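Local coordinates for protein UDP-N-acetylglucosamine 4-epimerase (Bacillus cereus, PDB 3M2P) that probably interconverts UDP-N-acetylglucosamine and its C4 epimer, as a member of the NAD(P)-dependent epimerase/dehydratase family, at residues 194-199 against 229-234; 117-122 against 260-265; 28-33 against 43-48; 61-66 against 99-104; 12-17 against 161-166. One frame throughout, in Å; residues are numbered along the deposited sequence.

Contact 1 of 5, residues 194-199 against 229-234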
# COMPACT_ATOMS: atom_id res chain seq x y z
N VAL A 194 1.04 -27.88 4.31
CA VAL A 194 2.36 -27.88 3.71
C VAL A 194 2.93 -26.46 3.61
O VAL A 194 4.09 -26.26 3.27
CB VAL A 194 2.34 -28.58 2.33
CG1 VAL A 194 3.75 -28.79 1.81
CG2 VAL A 194 1.64 -29.91 2.45
N ALA A 195 2.10 -25.47 3.94
CA ALA A 195 2.49 -24.06 3.89
C ALA A 195 3.56 -23.75 4.93
O ALA A 195 3.50 -24.24 6.05
CB ALA A 195 1.29 -23.17 4.09
N LYS A 196 4.52 -22.92 4.53
CA LYS A 196 5.67 -22.56 5.36
C LYS A 196 5.63 -21.07 5.67
O LYS A 196 5.49 -20.24 4.77
CB LYS A 196 6.97 -22.92 4.65
CG LYS A 196 7.27 -24.41 4.68
CD LYS A 196 8.32 -24.84 3.65
CE LYS A 196 8.85 -26.25 3.97
NZ LYS A 196 9.38 -27.00 2.78
N ARG A 197 5.74 -20.73 6.96
CA ARG A 197 5.65 -19.35 7.42
C ARG A 197 6.90 -18.95 8.19
O ARG A 197 7.38 -19.72 9.01
CB ARG A 197 4.40 -19.16 8.30
CG ARG A 197 3.07 -19.23 7.54
CD ARG A 197 1.92 -18.72 8.40
NE ARG A 197 1.32 -19.77 9.20
CZ ARG A 197 0.54 -19.56 10.27
NH1 ARG A 197 0.28 -18.33 10.68
NH2 ARG A 197 0.02 -20.58 10.93
N GLU A 198 7.43 -17.76 7.93
CA GLU A 198 8.70 -17.35 8.54
C GLU A 198 8.48 -16.66 9.88
O GLU A 198 7.70 -15.72 9.97
CB GLU A 198 9.46 -16.45 7.59
CG GLU A 198 10.91 -16.19 7.95
CD GLU A 198 11.62 -15.43 6.85
OE1 GLU A 198 10.95 -15.14 5.83
OE2 GLU A 198 12.84 -15.12 6.99
N PHE A 199 9.17 -17.13 10.91
CA PHE A 199 9.01 -16.60 12.27
C PHE A 199 10.29 -15.95 12.81
O PHE A 199 11.30 -16.62 13.02
CB PHE A 199 8.58 -17.71 13.21
CG PHE A 199 7.22 -18.24 12.93
CD1 PHE A 199 7.04 -19.28 12.03
CD2 PHE A 199 6.10 -17.72 13.57
CE1 PHE A 199 5.79 -19.79 11.77
CE2 PHE A 199 4.84 -18.22 13.31
CZ PHE A 199 4.69 -19.25 12.41
N ALA A 229 11.56 -20.64 7.59
CA ALA A 229 10.12 -20.82 7.37
C ALA A 229 9.66 -22.19 7.83
O ALA A 229 10.15 -23.21 7.34
CB ALA A 229 9.79 -20.62 5.91
N LEU A 230 8.70 -22.23 8.75
CA LEU A 230 8.23 -23.48 9.34
C LEU A 230 6.79 -23.80 8.98
O LEU A 230 5.99 -22.91 8.71
CB LEU A 230 8.38 -23.42 10.86
CG LEU A 230 9.74 -23.06 11.46
CD1 LEU A 230 9.77 -23.34 12.96
CD2 LEU A 230 10.84 -23.81 10.75
N THR A 231 6.45 -25.09 8.98
CA THR A 231 5.05 -25.51 8.94
C THR A 231 4.49 -25.55 10.35
O THR A 231 5.24 -25.65 11.33
CB THR A 231 4.88 -26.91 8.31
OG1 THR A 231 5.49 -27.90 9.14
CG2 THR A 231 5.49 -26.94 6.92
N ASN A 232 3.17 -25.48 10.46
CA ASN A 232 2.52 -25.49 11.77
C ASN A 232 2.85 -26.75 12.55
O ASN A 232 3.01 -26.72 13.77
CB ASN A 232 1.02 -25.29 11.64
CG ASN A 232 0.65 -23.86 11.28
OD1 ASN A 232 -0.51 -23.55 11.00
ND2 ASN A 232 1.66 -22.98 11.29
N TYR A 233 2.96 -27.86 11.83
CA TYR A 233 3.41 -29.11 12.43
C TYR A 233 4.81 -28.94 13.04
O TYR A 233 5.04 -29.31 14.20
CB TYR A 233 3.34 -30.24 11.39
CG TYR A 233 3.84 -31.59 11.87
CD1 TYR A 233 5.14 -31.99 11.62
CD2 TYR A 233 3.01 -32.47 12.55
CE1 TYR A 233 5.61 -33.22 12.05
CE2 TYR A 233 3.46 -33.70 12.98
CZ TYR A 233 4.77 -34.08 12.73
OH TYR A 233 5.27 -35.31 13.15
N GLU A 234 5.74 -28.35 12.29
CA GLU A 234 7.08 -28.08 12.82
C GLU A 234 7.04 -27.22 14.08
O GLU A 234 7.66 -27.56 15.08
CB GLU A 234 7.95 -27.38 11.79
CG GLU A 234 8.14 -28.13 10.49
CD GLU A 234 9.31 -27.58 9.71
OE1 GLU A 234 9.08 -26.76 8.78
OE2 GLU A 234 10.46 -27.95 10.03
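Leu230 O takes two approaches from the facing segment: a nearly straight hydrogen bond from Arg197 N, with Arg197 N to Leu230 O at 2.8 Å, and a weaker CA-H...O contact from Lys196 CA. The return bond, Leu230 N to Arg197 O, is also 2.8 Å, so Arg197 and Leu230 form an antiparallel hydrogen-bonded pair. Glu198 and Ala229 beside them are the non-hydrogen-bonded pair, their CA atoms 3.9 Å apart. Past the bridge, Thr231 CG2 lies against Lys196 CG at 3.8 Å, the two side chains running side by side in the same direction.

The Arg197 side chain turns at chi3 (-89°) and swings its guanidinium towards the start of helix 232-242. There NH2 of Arg197 donates to OD1 of Asn232 at 3.0 Å. The oxygen lies in the guanidinium plane, yet the N-H...O angle is only 139° and the two flat groups stand 65° apart. Arg197 NH2 is just as near Asn232 ND2, a pair of donors that cannot bond, so the grip is poor. That helix begins with a capping box: Thr231 OG1 accepts from Glu234 N, and Glu234 OE1 accepts from Thr231 N at 3.1 Å.

Strand 197-201 has the short strand 229-230 on one side and strand 154-164 on the other. Met173 of helix 173-182 packs on Arg197 and Asn232, while Val235 of helix 232-242 touches Leu230 and Phe199.

Contact 2 of 5, residues 117-122 against 260-265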
# COMPACT_ATOMS: atom_id res chain seq x y z
N THR A 117 3.50 -17.84 -5.82
CA THR A 117 4.24 -18.19 -7.02
C THR A 117 5.67 -17.69 -6.92
O THR A 117 6.56 -18.13 -7.66
CB THR A 117 3.55 -17.53 -8.23
OG1 THR A 117 2.50 -18.38 -8.69
CG2 THR A 117 4.53 -17.22 -9.38
N SER A 118 5.90 -16.79 -5.97
CA SER A 118 7.04 -15.90 -6.02
C SER A 118 8.02 -16.16 -4.88
O SER A 118 9.08 -15.54 -4.80
CB SER A 118 6.52 -14.47 -5.93
OG SER A 118 7.07 -13.68 -6.96
N LEU A 119 7.65 -17.06 -3.99
CA LEU A 119 8.49 -17.40 -2.86
C LEU A 119 9.86 -17.93 -3.31
O LEU A 119 9.96 -18.63 -4.33
CB LEU A 119 7.77 -18.44 -1.99
CG LEU A 119 6.50 -17.95 -1.29
CD1 LEU A 119 5.51 -19.07 -1.11
CD2 LEU A 119 6.85 -17.31 0.06
N PRO A 120 10.92 -17.56 -2.59
CA PRO A 120 10.92 -16.59 -1.49
C PRO A 120 10.89 -15.15 -2.01
O PRO A 120 11.42 -14.87 -3.10
CB PRO A 120 12.27 -16.85 -0.79
CG PRO A 120 12.95 -17.93 -1.57
CD PRO A 120 12.29 -18.01 -2.90
N TRP A 121 10.31 -14.24 -1.23
CA TRP A 121 10.18 -12.85 -1.65
C TRP A 121 11.40 -12.01 -1.30
O TRP A 121 11.86 -12.00 -0.16
CB TRP A 121 8.94 -12.22 -1.01
CG TRP A 121 7.66 -12.91 -1.36
CD1 TRP A 121 7.24 -13.27 -2.60
CD2 TRP A 121 6.62 -13.29 -0.45
NE1 TRP A 121 6.02 -13.87 -2.53
CE2 TRP A 121 5.61 -13.90 -1.22
CE3 TRP A 121 6.45 -13.19 0.93
CZ2 TRP A 121 4.44 -14.40 -0.65
CZ3 TRP A 121 5.28 -13.70 1.50
CH2 TRP A 121 4.30 -14.29 0.71
N ASN A 122 11.93 -11.29 -2.29
CA ASN A 122 12.92 -10.27 -1.99
C ASN A 122 12.33 -8.90 -2.25
O ASN A 122 11.27 -8.78 -2.84
CB ASN A 122 14.23 -10.47 -2.77
CG ASN A 122 14.08 -10.24 -4.25
OD1 ASN A 122 13.13 -9.61 -4.71
ND2 ASN A 122 15.03 -10.76 -5.01
N ILE A 260 -4.45 -21.69 5.13
CA ILE A 260 -3.13 -21.16 5.44
C ILE A 260 -2.28 -21.04 4.19
O ILE A 260 -2.26 -21.95 3.36
CB ILE A 260 -2.40 -22.04 6.45
CG1 ILE A 260 -3.35 -22.38 7.61
CG2 ILE A 260 -1.15 -21.36 6.96
CD1 ILE A 260 -2.67 -22.50 8.95
N HIS A 261 -1.58 -19.92 4.05
CA HIS A 261 -0.70 -19.72 2.90
C HIS A 261 0.77 -19.58 3.33
O HIS A 261 1.06 -19.26 4.48
CB HIS A 261 -1.16 -18.53 2.06
CG HIS A 261 -2.52 -18.72 1.45
ND1 HIS A 261 -3.67 -18.20 2.02
CD2 HIS A 261 -2.93 -19.39 0.35
CE1 HIS A 261 -4.72 -18.54 1.29
NE2 HIS A 261 -4.29 -19.26 0.27
N SER A 262 1.69 -19.83 2.41
CA SER A 262 3.12 -19.70 2.71
C SER A 262 3.58 -18.25 2.73
O SER A 262 3.19 -17.45 1.89
CB SER A 262 3.96 -20.48 1.70
OG SER A 262 4.02 -21.85 2.06
N SER A 263 4.43 -17.91 3.70
CA SER A 263 5.08 -16.60 3.69
C SER A 263 6.47 -16.63 4.31
O SER A 263 6.64 -16.89 5.49
CB SER A 263 4.20 -15.51 4.32
OG SER A 263 3.80 -15.84 5.64
N TYR A 264 7.48 -16.38 3.48
CA TYR A 264 8.84 -16.25 3.95
C TYR A 264 9.62 -15.38 3.00
O TYR A 264 9.19 -15.15 1.87
CB TYR A 264 9.52 -17.61 4.10
CG TYR A 264 9.37 -18.57 2.93
CD1 TYR A 264 8.34 -19.50 2.90
CD2 TYR A 264 10.27 -18.55 1.87
CE1 TYR A 264 8.20 -20.38 1.85
CE2 TYR A 264 10.14 -19.43 0.80
CZ TYR A 264 9.10 -20.35 0.81
OH TYR A 264 8.95 -21.25 -0.23
N MSE A 265 10.78 -14.90 3.44
CA MSE A 265 11.54 -13.95 2.64
C MSE A 265 12.99 -14.30 2.51
O MSE A 265 13.59 -14.95 3.36
CB MSE A 265 11.47 -12.55 3.25
CG MSE A 265 10.09 -11.96 3.34
SE MSE A 265 10.09 -10.45 4.56
CE MSE A 265 10.89 -11.32 6.13
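Two irregular loops meet here, the one that leads from strand 103-109 to helix 132-150 and the one that precedes helix 268-273, and a single backbone bridge between Trp121 and Met265, a selenomethionine, ties them. Its bond within these segments is weak: Trp121 N reaches Tyr264 O at 3.4 Å, although the N-H points straight at the oxygen.

Side chains do more of the work. Leu119 CD2 sits over the centre of the Tyr264 ring, 3.7 Å from its centroid and 6° off the normal, in a CH-pi contact. The same methyl stands 3.7 Å above the plane of the Trp121 ring and is held between the two aromatics. At the edge of the tyrosine, Pro120 CB comes within 3.7 Å of Tyr264 CE2; the peptide bond before Pro120 is cis. Tyr264 meets both residues because its CG lies between the backbone N and the carbonyl carbon (chi1 48°). The far end of the indole reaches the other loop too, with Trp121 CZ3 at 3.5 Å from Ser263 CB, while Trp121 NE1 is bound by Asp115 O and its ring stacks on Tyr113. Ser263 OG turns to His162 instead.

Joining a loop that comes between two strands of the Rossmann sheet to one far along the C-terminal part of the chain is consistent with the extended short-chain dehydrogenase/reductase architecture, whose smaller C-terminal domain sits against the nucleotide-binding one.

Contact 3 of 5, residues 28-33 against 43-48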
# COMPACT_ATOMS: atom_id res chain seq x y z
N THR A 28 20.24 5.86 24.83
CA THR A 28 19.16 6.19 25.74
C THR A 28 17.79 6.08 25.06
O THR A 28 17.48 6.84 24.14
CB THR A 28 19.32 7.63 26.25
OG1 THR A 28 20.68 7.85 26.65
CG2 THR A 28 18.37 7.89 27.41
N PRO A 29 16.97 5.14 25.53
CA PRO A 29 15.62 4.97 24.99
C PRO A 29 14.69 6.05 25.53
O PRO A 29 14.74 6.35 26.72
CB PRO A 29 15.19 3.61 25.54
CG PRO A 29 16.36 3.06 26.29
CD PRO A 29 17.22 4.22 26.65
N ILE A 30 13.87 6.63 24.67
CA ILE A 30 12.83 7.54 25.10
C ILE A 30 11.49 7.06 24.56
O ILE A 30 11.20 7.21 23.37
CB ILE A 30 13.13 9.00 24.69
CG1 ILE A 30 14.11 9.61 25.69
CG2 ILE A 30 11.86 9.83 24.64
CD1 ILE A 30 14.80 10.86 25.20
N ILE A 31 10.69 6.44 25.43
CA ILE A 31 9.42 5.84 25.05
C ILE A 31 8.36 6.89 24.80
O ILE A 31 8.02 7.65 25.69
CB ILE A 31 8.87 4.89 26.16
CG1 ILE A 31 9.64 3.57 26.20
CG2 ILE A 31 7.41 4.60 25.93
CD1 ILE A 31 10.77 3.54 27.22
N LEU A 32 7.84 6.93 23.58
CA LEU A 32 6.66 7.74 23.26
C LEU A 32 5.40 6.91 23.38
O LEU A 32 5.33 5.80 22.86
CB LEU A 32 6.74 8.32 21.85
CG LEU A 32 7.20 9.77 21.76
CD1 LEU A 32 8.43 9.94 22.62
CD2 LEU A 32 7.47 10.17 20.32
N THR A 33 4.41 7.46 24.07
CA THR A 33 3.14 6.78 24.27
C THR A 33 2.02 7.80 24.44
O THR A 33 2.27 8.94 24.82
CB THR A 33 3.21 5.85 25.50
OG1 THR A 33 1.93 5.24 25.74
CG2 THR A 33 3.65 6.62 26.73
N ASP A 43 12.01 2.47 34.46
CA ASP A 43 13.06 3.44 34.79
C ASP A 43 13.56 4.20 33.56
O ASP A 43 14.50 4.99 33.64
CB ASP A 43 14.23 2.78 35.50
CG ASP A 43 13.93 2.50 36.96
OD1 ASP A 43 12.89 3.01 37.44
OD2 ASP A 43 14.72 1.79 37.62
N TYR A 44 12.91 3.93 32.43
CA TYR A 44 13.20 4.63 31.18
C TYR A 44 12.47 5.97 31.20
O TYR A 44 11.50 6.14 31.94
CB TYR A 44 12.69 3.80 30.01
CG TYR A 44 13.21 2.37 29.96
CD1 TYR A 44 14.57 2.10 30.03
CD2 TYR A 44 12.34 1.30 29.81
CE1 TYR A 44 15.05 0.81 29.97
CE2 TYR A 44 12.81 -0.01 29.74
CZ TYR A 44 14.18 -0.25 29.82
OH TYR A 44 14.67 -1.54 29.76
N GLU A 45 12.92 6.91 30.38
CA GLU A 45 12.15 8.14 30.22
C GLU A 45 10.92 7.87 29.35
O GLU A 45 11.04 7.40 28.22
CB GLU A 45 13.01 9.29 29.63
CG GLU A 45 12.19 10.37 28.91
CD GLU A 45 12.66 11.82 29.19
OE1 GLU A 45 13.86 12.15 29.04
OE2 GLU A 45 11.78 12.65 29.52
N TYR A 46 9.74 8.13 29.91
CA TYR A 46 8.51 8.14 29.12
C TYR A 46 8.15 9.58 28.77
O TYR A 46 8.29 10.48 29.60
CB TYR A 46 7.35 7.49 29.88
CG TYR A 46 7.50 6.01 30.11
CD1 TYR A 46 8.23 5.51 31.19
CD2 TYR A 46 6.91 5.09 29.25
CE1 TYR A 46 8.36 4.15 31.40
CE2 TYR A 46 7.04 3.73 29.45
CZ TYR A 46 7.77 3.27 30.53
OH TYR A 46 7.89 1.92 30.73
N ARG A 47 7.71 9.80 27.54
CA ARG A 47 7.22 11.09 27.10
C ARG A 47 5.83 10.92 26.50
O ARG A 47 5.68 10.24 25.50
CB ARG A 47 8.17 11.73 26.09
CG ARG A 47 9.36 12.40 26.75
CD ARG A 47 10.40 12.87 25.75
NE ARG A 47 11.65 13.17 26.43
CZ ARG A 47 12.69 13.78 25.87
NH1 ARG A 47 12.64 14.17 24.60
NH2 ARG A 47 13.78 14.01 26.58
N VAL A 48 4.83 11.51 27.13
CA VAL A 48 3.45 11.34 26.69
C VAL A 48 3.20 12.24 25.49
O VAL A 48 3.64 13.39 25.49
CB VAL A 48 2.47 11.68 27.81
CG1 VAL A 48 1.05 11.73 27.27
CG2 VAL A 48 2.61 10.68 28.93
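Arg47 CB rests near Leu32 CD1, at 3.9 Å, on a parallel strand pair of the Rossmann sheet, where strand 45-48 flanks strand 28-33. From there the chain runs extended to NE and crosses Ile30: Arg47 CG passes Ile30 CG2 at 4.2 Å, Arg47 CD packs on Ile30 CG2 at 3.6 Å, and the guanidinium then spreads beneath Ile30 CD1, which sits over the centre of one face, 3.6 Å above the plane. At the tip the nitrogens part company. NE and NH2 grip Glu45 side-on, one to each carboxylate oxygen, with Arg47 NH2 to Glu45 OE1 at 3.1 Å forming the salt bridge; both oxygens are met from above the carboxylate plane. NH1 instead pairs with Asp62. A methyl on its face and carboxylates round its rim thus fix how the guanidinium is turned.

The backbones supply the frame. Arg47 N donates to Ile31 O at 2.9 Å, and Ile31 N to Glu45 O at 3.0 Å, whereas the bond from Thr33 N to Arg47 O is weak. The axes of the two short strands diverge by 30°.

On the sheet face of Ile31 and Tyr46, both side chains point the same way, and Ile31 CD1 lies over the tyrosine ring. Val19 of helix 13-24 packs on Ile31 and Tyr44 here. Ile31 CG2 approaches Tyr46 CD2, and just ahead of strand 45-48 Ile31 CD1 ends 3.4 Å from Tyr44 CB.

Contact 4 of 5, residues 61-66 against 99-104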
# COMPACT_ATOMS: atom_id res chain seq x y z
N ASN A 61 12.50 17.32 20.40
CA ASN A 61 13.50 18.39 20.25
C ASN A 61 14.91 18.09 20.75
O ASN A 61 15.82 18.90 20.54
CB ASN A 61 13.00 19.74 20.79
CG ASN A 61 13.02 19.81 22.31
OD1 ASN A 61 13.76 19.10 22.99
ND2 ASN A 61 12.18 20.70 22.85
N ASP A 62 15.10 16.96 21.42
CA ASP A 62 16.44 16.63 21.88
C ASP A 62 16.81 15.20 21.49
O ASP A 62 17.68 14.58 22.10
CB ASP A 62 16.58 16.85 23.39
CG ASP A 62 15.67 15.95 24.20
OD1 ASP A 62 14.84 15.23 23.60
OD2 ASP A 62 15.80 15.95 25.45
N VAL A 63 16.15 14.72 20.44
CA VAL A 63 16.27 13.33 20.01
C VAL A 63 17.17 13.21 18.79
O VAL A 63 17.13 14.05 17.90
CB VAL A 63 14.87 12.74 19.71
CG1 VAL A 63 14.96 11.56 18.79
CG2 VAL A 63 14.18 12.35 21.00
N ASP A 64 17.97 12.15 18.75
CA ASP A 64 18.94 11.95 17.67
C ASP A 64 18.43 11.01 16.57
O ASP A 64 18.76 11.18 15.40
CB ASP A 64 20.23 11.38 18.24
CG ASP A 64 20.88 12.31 19.24
OD1 ASP A 64 21.32 13.42 18.83
OD2 ASP A 64 20.96 11.93 20.43
N ALA A 65 17.67 10.00 16.97
CA ALA A 65 17.10 9.06 16.02
C ALA A 65 15.70 8.71 16.46
O ALA A 65 15.34 8.96 17.61
CB ALA A 65 17.96 7.82 15.92
N VAL A 66 14.91 8.13 15.56
CA VAL A 66 13.56 7.69 15.88
C VAL A 66 13.31 6.28 15.35
O VAL A 66 13.59 5.99 14.20
CB VAL A 66 12.49 8.67 15.29
CG1 VAL A 66 11.08 8.13 15.48
CG2 VAL A 66 12.63 10.04 15.91
N ASN A 99 12.95 19.06 13.62
CA ASN A 99 14.03 18.90 14.59
C ASN A 99 15.33 18.45 13.95
O ASN A 99 16.35 18.23 14.62
CB ASN A 99 13.61 17.92 15.68
CG ASN A 99 12.57 18.51 16.62
OD1 ASN A 99 12.89 19.40 17.42
ND2 ASN A 99 11.33 18.03 16.52
N ASN A 100 15.29 18.35 12.62
CA ASN A 100 16.41 17.87 11.82
C ASN A 100 16.89 16.45 12.14
O ASN A 100 18.09 16.17 12.10
CB ASN A 100 17.57 18.87 11.85
CG ASN A 100 18.12 19.14 10.46
OD1 ASN A 100 17.51 19.88 9.67
ND2 ASN A 100 19.28 18.55 10.15
N ILE A 101 15.95 15.56 12.44
CA ILE A 101 16.25 14.14 12.59
C ILE A 101 16.11 13.44 11.24
O ILE A 101 15.17 13.69 10.49
CB ILE A 101 15.27 13.42 13.55
CG1 ILE A 101 15.51 13.82 15.00
CG2 ILE A 101 15.43 11.94 13.41
CD1 ILE A 101 14.45 14.74 15.54
N SER A 102 17.05 12.56 10.92
CA SER A 102 16.91 11.83 9.67
C SER A 102 17.11 10.34 9.84
O SER A 102 16.59 9.56 9.06
CB SER A 102 17.79 12.44 8.58
OG SER A 102 18.89 13.12 9.14
N ASN A 103 17.85 9.94 10.88
CA ASN A 103 18.06 8.52 11.19
C ASN A 103 16.82 7.87 11.81
O ASN A 103 16.68 7.83 13.04
CB ASN A 103 19.26 8.32 12.10
CG ASN A 103 19.75 6.89 12.08
OD1 ASN A 103 20.58 6.47 12.91
ND2 ASN A 103 19.25 6.12 11.13
N ILE A 104 15.94 7.35 10.96
CA ILE A 104 14.65 6.83 11.37
C ILE A 104 14.48 5.38 10.93
O ILE A 104 14.90 5.02 9.84
CB ILE A 104 13.53 7.66 10.74
CG1 ILE A 104 13.62 9.11 11.20
CG2 ILE A 104 12.17 7.08 11.08
CD1 ILE A 104 13.01 10.06 10.22
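Val66 and Ile104 are partners in a parallel bridge, CA atoms 4.7 Å apart, set by the bond from Val66 N to Asn103 O (3.1 Å, N-H...O angle 159°); alongside it the CA-H of Ile104 is turned to Val66 O. Before this point the two segments are loops, and side chains make the contact.

Ile101 is the central one. Its two branches go separate ways: CG1, lying beside the backbone N (chi1 -71°), comes up to Val63 O at 3.3 Å, and CG2 leans towards Val66, with Ile101 CG2 to Val66 CG2 at 4.2 Å. Val66 CB faces Ile104 CG1 at 4.3 Å on the same side of the sheet, and on the other side Ala65 CB lies by Asn103 CB at 4.1 Å.

Strand 65-68, helix 83-98 and strand 103-109 form a beta-alpha-beta crossover of the Rossmann fold; 61-66 leads into the first strand and 99-104 links the helix to the second. Cys96 of that helix packs on Val66, Ile101 and Ile104, so the apolar group lies between helix and sheet. Asn100, the first residue past the helix, has a positive phi and belongs to a Schellman motif.

Just before it, the amide of Asn99 lies between Asn61 and two backbone oxygens. OD1 of Asn99 sits 3.1 Å from Asn61 CA, while its ND2 donates to Ile57 O and to Ala95 O. Asp62 makes a salt bridge to Lys4 NZ, and Asp64 OD2 accepts from Lys4 N.

Contact 5 of 5, residues 12-17 against 161-166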
# COMPACT_ATOMS: atom_id res chain seq x y z
N GLY A 12 4.66 -1.10 23.53
CA GLY A 12 4.18 -2.30 22.86
C GLY A 12 5.04 -3.53 23.06
O GLY A 12 6.03 -3.50 23.79
N PHE A 13 4.65 -4.61 22.39
CA PHE A 13 5.33 -5.90 22.51
C PHE A 13 6.72 -5.85 21.88
O PHE A 13 7.72 -6.12 22.54
CB PHE A 13 4.48 -7.00 21.87
CG PHE A 13 5.15 -8.34 21.81
CD1 PHE A 13 5.40 -9.06 22.97
CD2 PHE A 13 5.51 -8.90 20.59
CE1 PHE A 13 6.03 -10.30 22.91
CE2 PHE A 13 6.13 -10.13 20.52
CZ PHE A 13 6.40 -10.84 21.68
N LEU A 14 6.76 -5.50 20.59
CA LEU A 14 8.04 -5.24 19.92
C LEU A 14 8.78 -4.14 20.67
O LEU A 14 9.93 -4.31 21.04
CB LEU A 14 7.81 -4.80 18.47
CG LEU A 14 8.86 -5.21 17.42
CD1 LEU A 14 8.94 -4.20 16.28
CD2 LEU A 14 10.23 -5.42 18.05
N GLY A 15 8.09 -3.03 20.88
CA GLY A 15 8.67 -1.87 21.55
C GLY A 15 9.55 -2.20 22.74
O GLY A 15 10.65 -1.67 22.84
N GLN A 16 9.09 -3.07 23.63
CA GLN A 16 9.84 -3.42 24.84
C GLN A 16 11.17 -4.14 24.56
O GLN A 16 12.17 -3.88 25.23
CB GLN A 16 8.98 -4.22 25.81
CG GLN A 16 7.81 -3.42 26.39
CD GLN A 16 7.04 -4.18 27.46
OE1 GLN A 16 6.22 -5.06 27.16
NE2 GLN A 16 7.29 -3.83 28.73
N TYR A 17 11.18 -5.04 23.58
CA TYR A 17 12.42 -5.64 23.10
C TYR A 17 13.37 -4.59 22.52
O TYR A 17 14.56 -4.59 22.83
CB TYR A 17 12.12 -6.70 22.04
CG TYR A 17 11.62 -8.01 22.59
CD1 TYR A 17 12.49 -9.04 22.87
CD2 TYR A 17 10.27 -8.21 22.84
CE1 TYR A 17 12.04 -10.23 23.37
CE2 TYR A 17 9.80 -9.41 23.34
CZ TYR A 17 10.70 -10.41 23.61
OH TYR A 17 10.26 -11.61 24.11
N ALA A 161 9.40 -10.31 9.37
CA ALA A 161 8.68 -11.57 9.23
C ALA A 161 7.77 -11.70 10.44
O ALA A 161 7.67 -10.78 11.23
CB ALA A 161 9.66 -12.75 9.15
N HIS A 162 7.09 -12.83 10.58
CA HIS A 162 6.12 -12.96 11.65
C HIS A 162 6.79 -12.95 13.02
O HIS A 162 7.61 -13.80 13.32
CB HIS A 162 5.26 -14.21 11.45
CG HIS A 162 4.60 -14.25 10.11
ND1 HIS A 162 3.54 -13.44 9.79
CD2 HIS A 162 4.88 -14.97 9.00
CE1 HIS A 162 3.18 -13.66 8.54
NE2 HIS A 162 3.97 -14.59 8.03
N LEU A 163 6.44 -11.97 13.84
CA LEU A 163 7.10 -11.83 15.12
C LEU A 163 6.53 -12.81 16.16
O LEU A 163 5.31 -13.00 16.24
CB LEU A 163 7.03 -10.38 15.64
CG LEU A 163 7.60 -9.27 14.75
CD1 LEU A 163 6.79 -9.21 13.46
CD2 LEU A 163 7.57 -7.89 15.43
N TYR A 164 7.41 -13.42 16.94
CA TYR A 164 7.00 -14.14 18.13
C TYR A 164 7.92 -13.78 19.28
O TYR A 164 9.07 -13.39 19.06
CB TYR A 164 7.00 -15.65 17.90
CG TYR A 164 8.36 -16.23 17.63
CD1 TYR A 164 8.83 -16.37 16.33
CD2 TYR A 164 9.17 -16.66 18.67
CE1 TYR A 164 10.07 -16.89 16.08
CE2 TYR A 164 10.42 -17.19 18.42
CZ TYR A 164 10.86 -17.30 17.13
OH TYR A 164 12.10 -17.84 16.87
N GLY A 165 7.42 -13.91 20.51
CA GLY A 165 8.22 -13.58 21.68
C GLY A 165 7.77 -14.21 22.99
O GLY A 165 7.06 -15.22 23.01
N PHE A 166 8.17 -13.60 24.09
CA PHE A 166 7.85 -14.13 25.41
C PHE A 166 6.79 -13.30 26.12
O PHE A 166 7.04 -12.15 26.50
CB PHE A 166 9.12 -14.24 26.26
CG PHE A 166 8.88 -14.07 27.73
CD1 PHE A 166 8.28 -15.07 28.47
CD2 PHE A 166 9.28 -12.91 28.37
CE1 PHE A 166 8.07 -14.91 29.83
CE2 PHE A 166 9.07 -12.74 29.73
CZ PHE A 166 8.47 -13.74 30.46
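Tyr17 OH accepts a hydrogen bond from Phe166 N, 2.9 Å long and with an N-H...O angle of 158°, the one polar link between the helix and the facing segment. The amide nitrogen lies at the edge of the tyrosine ring, near its plane. One turn earlier, Phe13 presents an edge: its CZ is 3.3 Å from Gly165 CA, and Gly165 N lies in the plane of the ring. Gly165 carries no side chain, which leaves its CA open to the end of the ring; Phe13 reaches that far because its CG stands anti to the backbone N (chi1 174°). Leu14 meets Leu163 in a purely apolar touch, with Leu14 CG 3.6 Å from Leu163 CD2, and their side chains cross at about a right angle.

The helix probably belongs to the dinucleotide-binding motif of the Rossmann fold, as in this family. Gly12 and Gly15 fit the last two glycines of a GxGxxG pattern, and Gly12 is the N-cap, its O accepting from Gln16 N at 3.1 Å. Phe13 and Leu14 contact UDP in a crystal structure of this protein.

Around this first shell, several elements hold the partners in place. Tyr17 leans on Ala202, Lys203 and Ala206 of helix 202-212, and Leu14 on Leu69. Past the end of strand 154-164, Phe166 packs on Ile289 and Leu292 of helix 282-293. Tyr164, whose side chain leaves the backbone away from helix 13-24, meets Phe282 ring edge to face.

Contact 5 lies nearest the centre of the chain, its own centre about 6 Å away. Contact 4 is buried yet lies farthest out, its centre about 21 Å from that of the chain; the other four are partly buried. Contacts 1, 3, 4 and 5 all reach the large mixed sheet, whereas contact 2 joins loops. Parallel pairing in contacts 3 and 4 gives way to an antiparallel pair in contact 1. Contact 3 carries a partly exposed salt bridge and is tied to contact 4 by Arg47 and Asp62; contact 4 is largely apolar. A backbone bond between Glu198 and Ser263 ties contact 1 to contact 2, which contact 5 also meets.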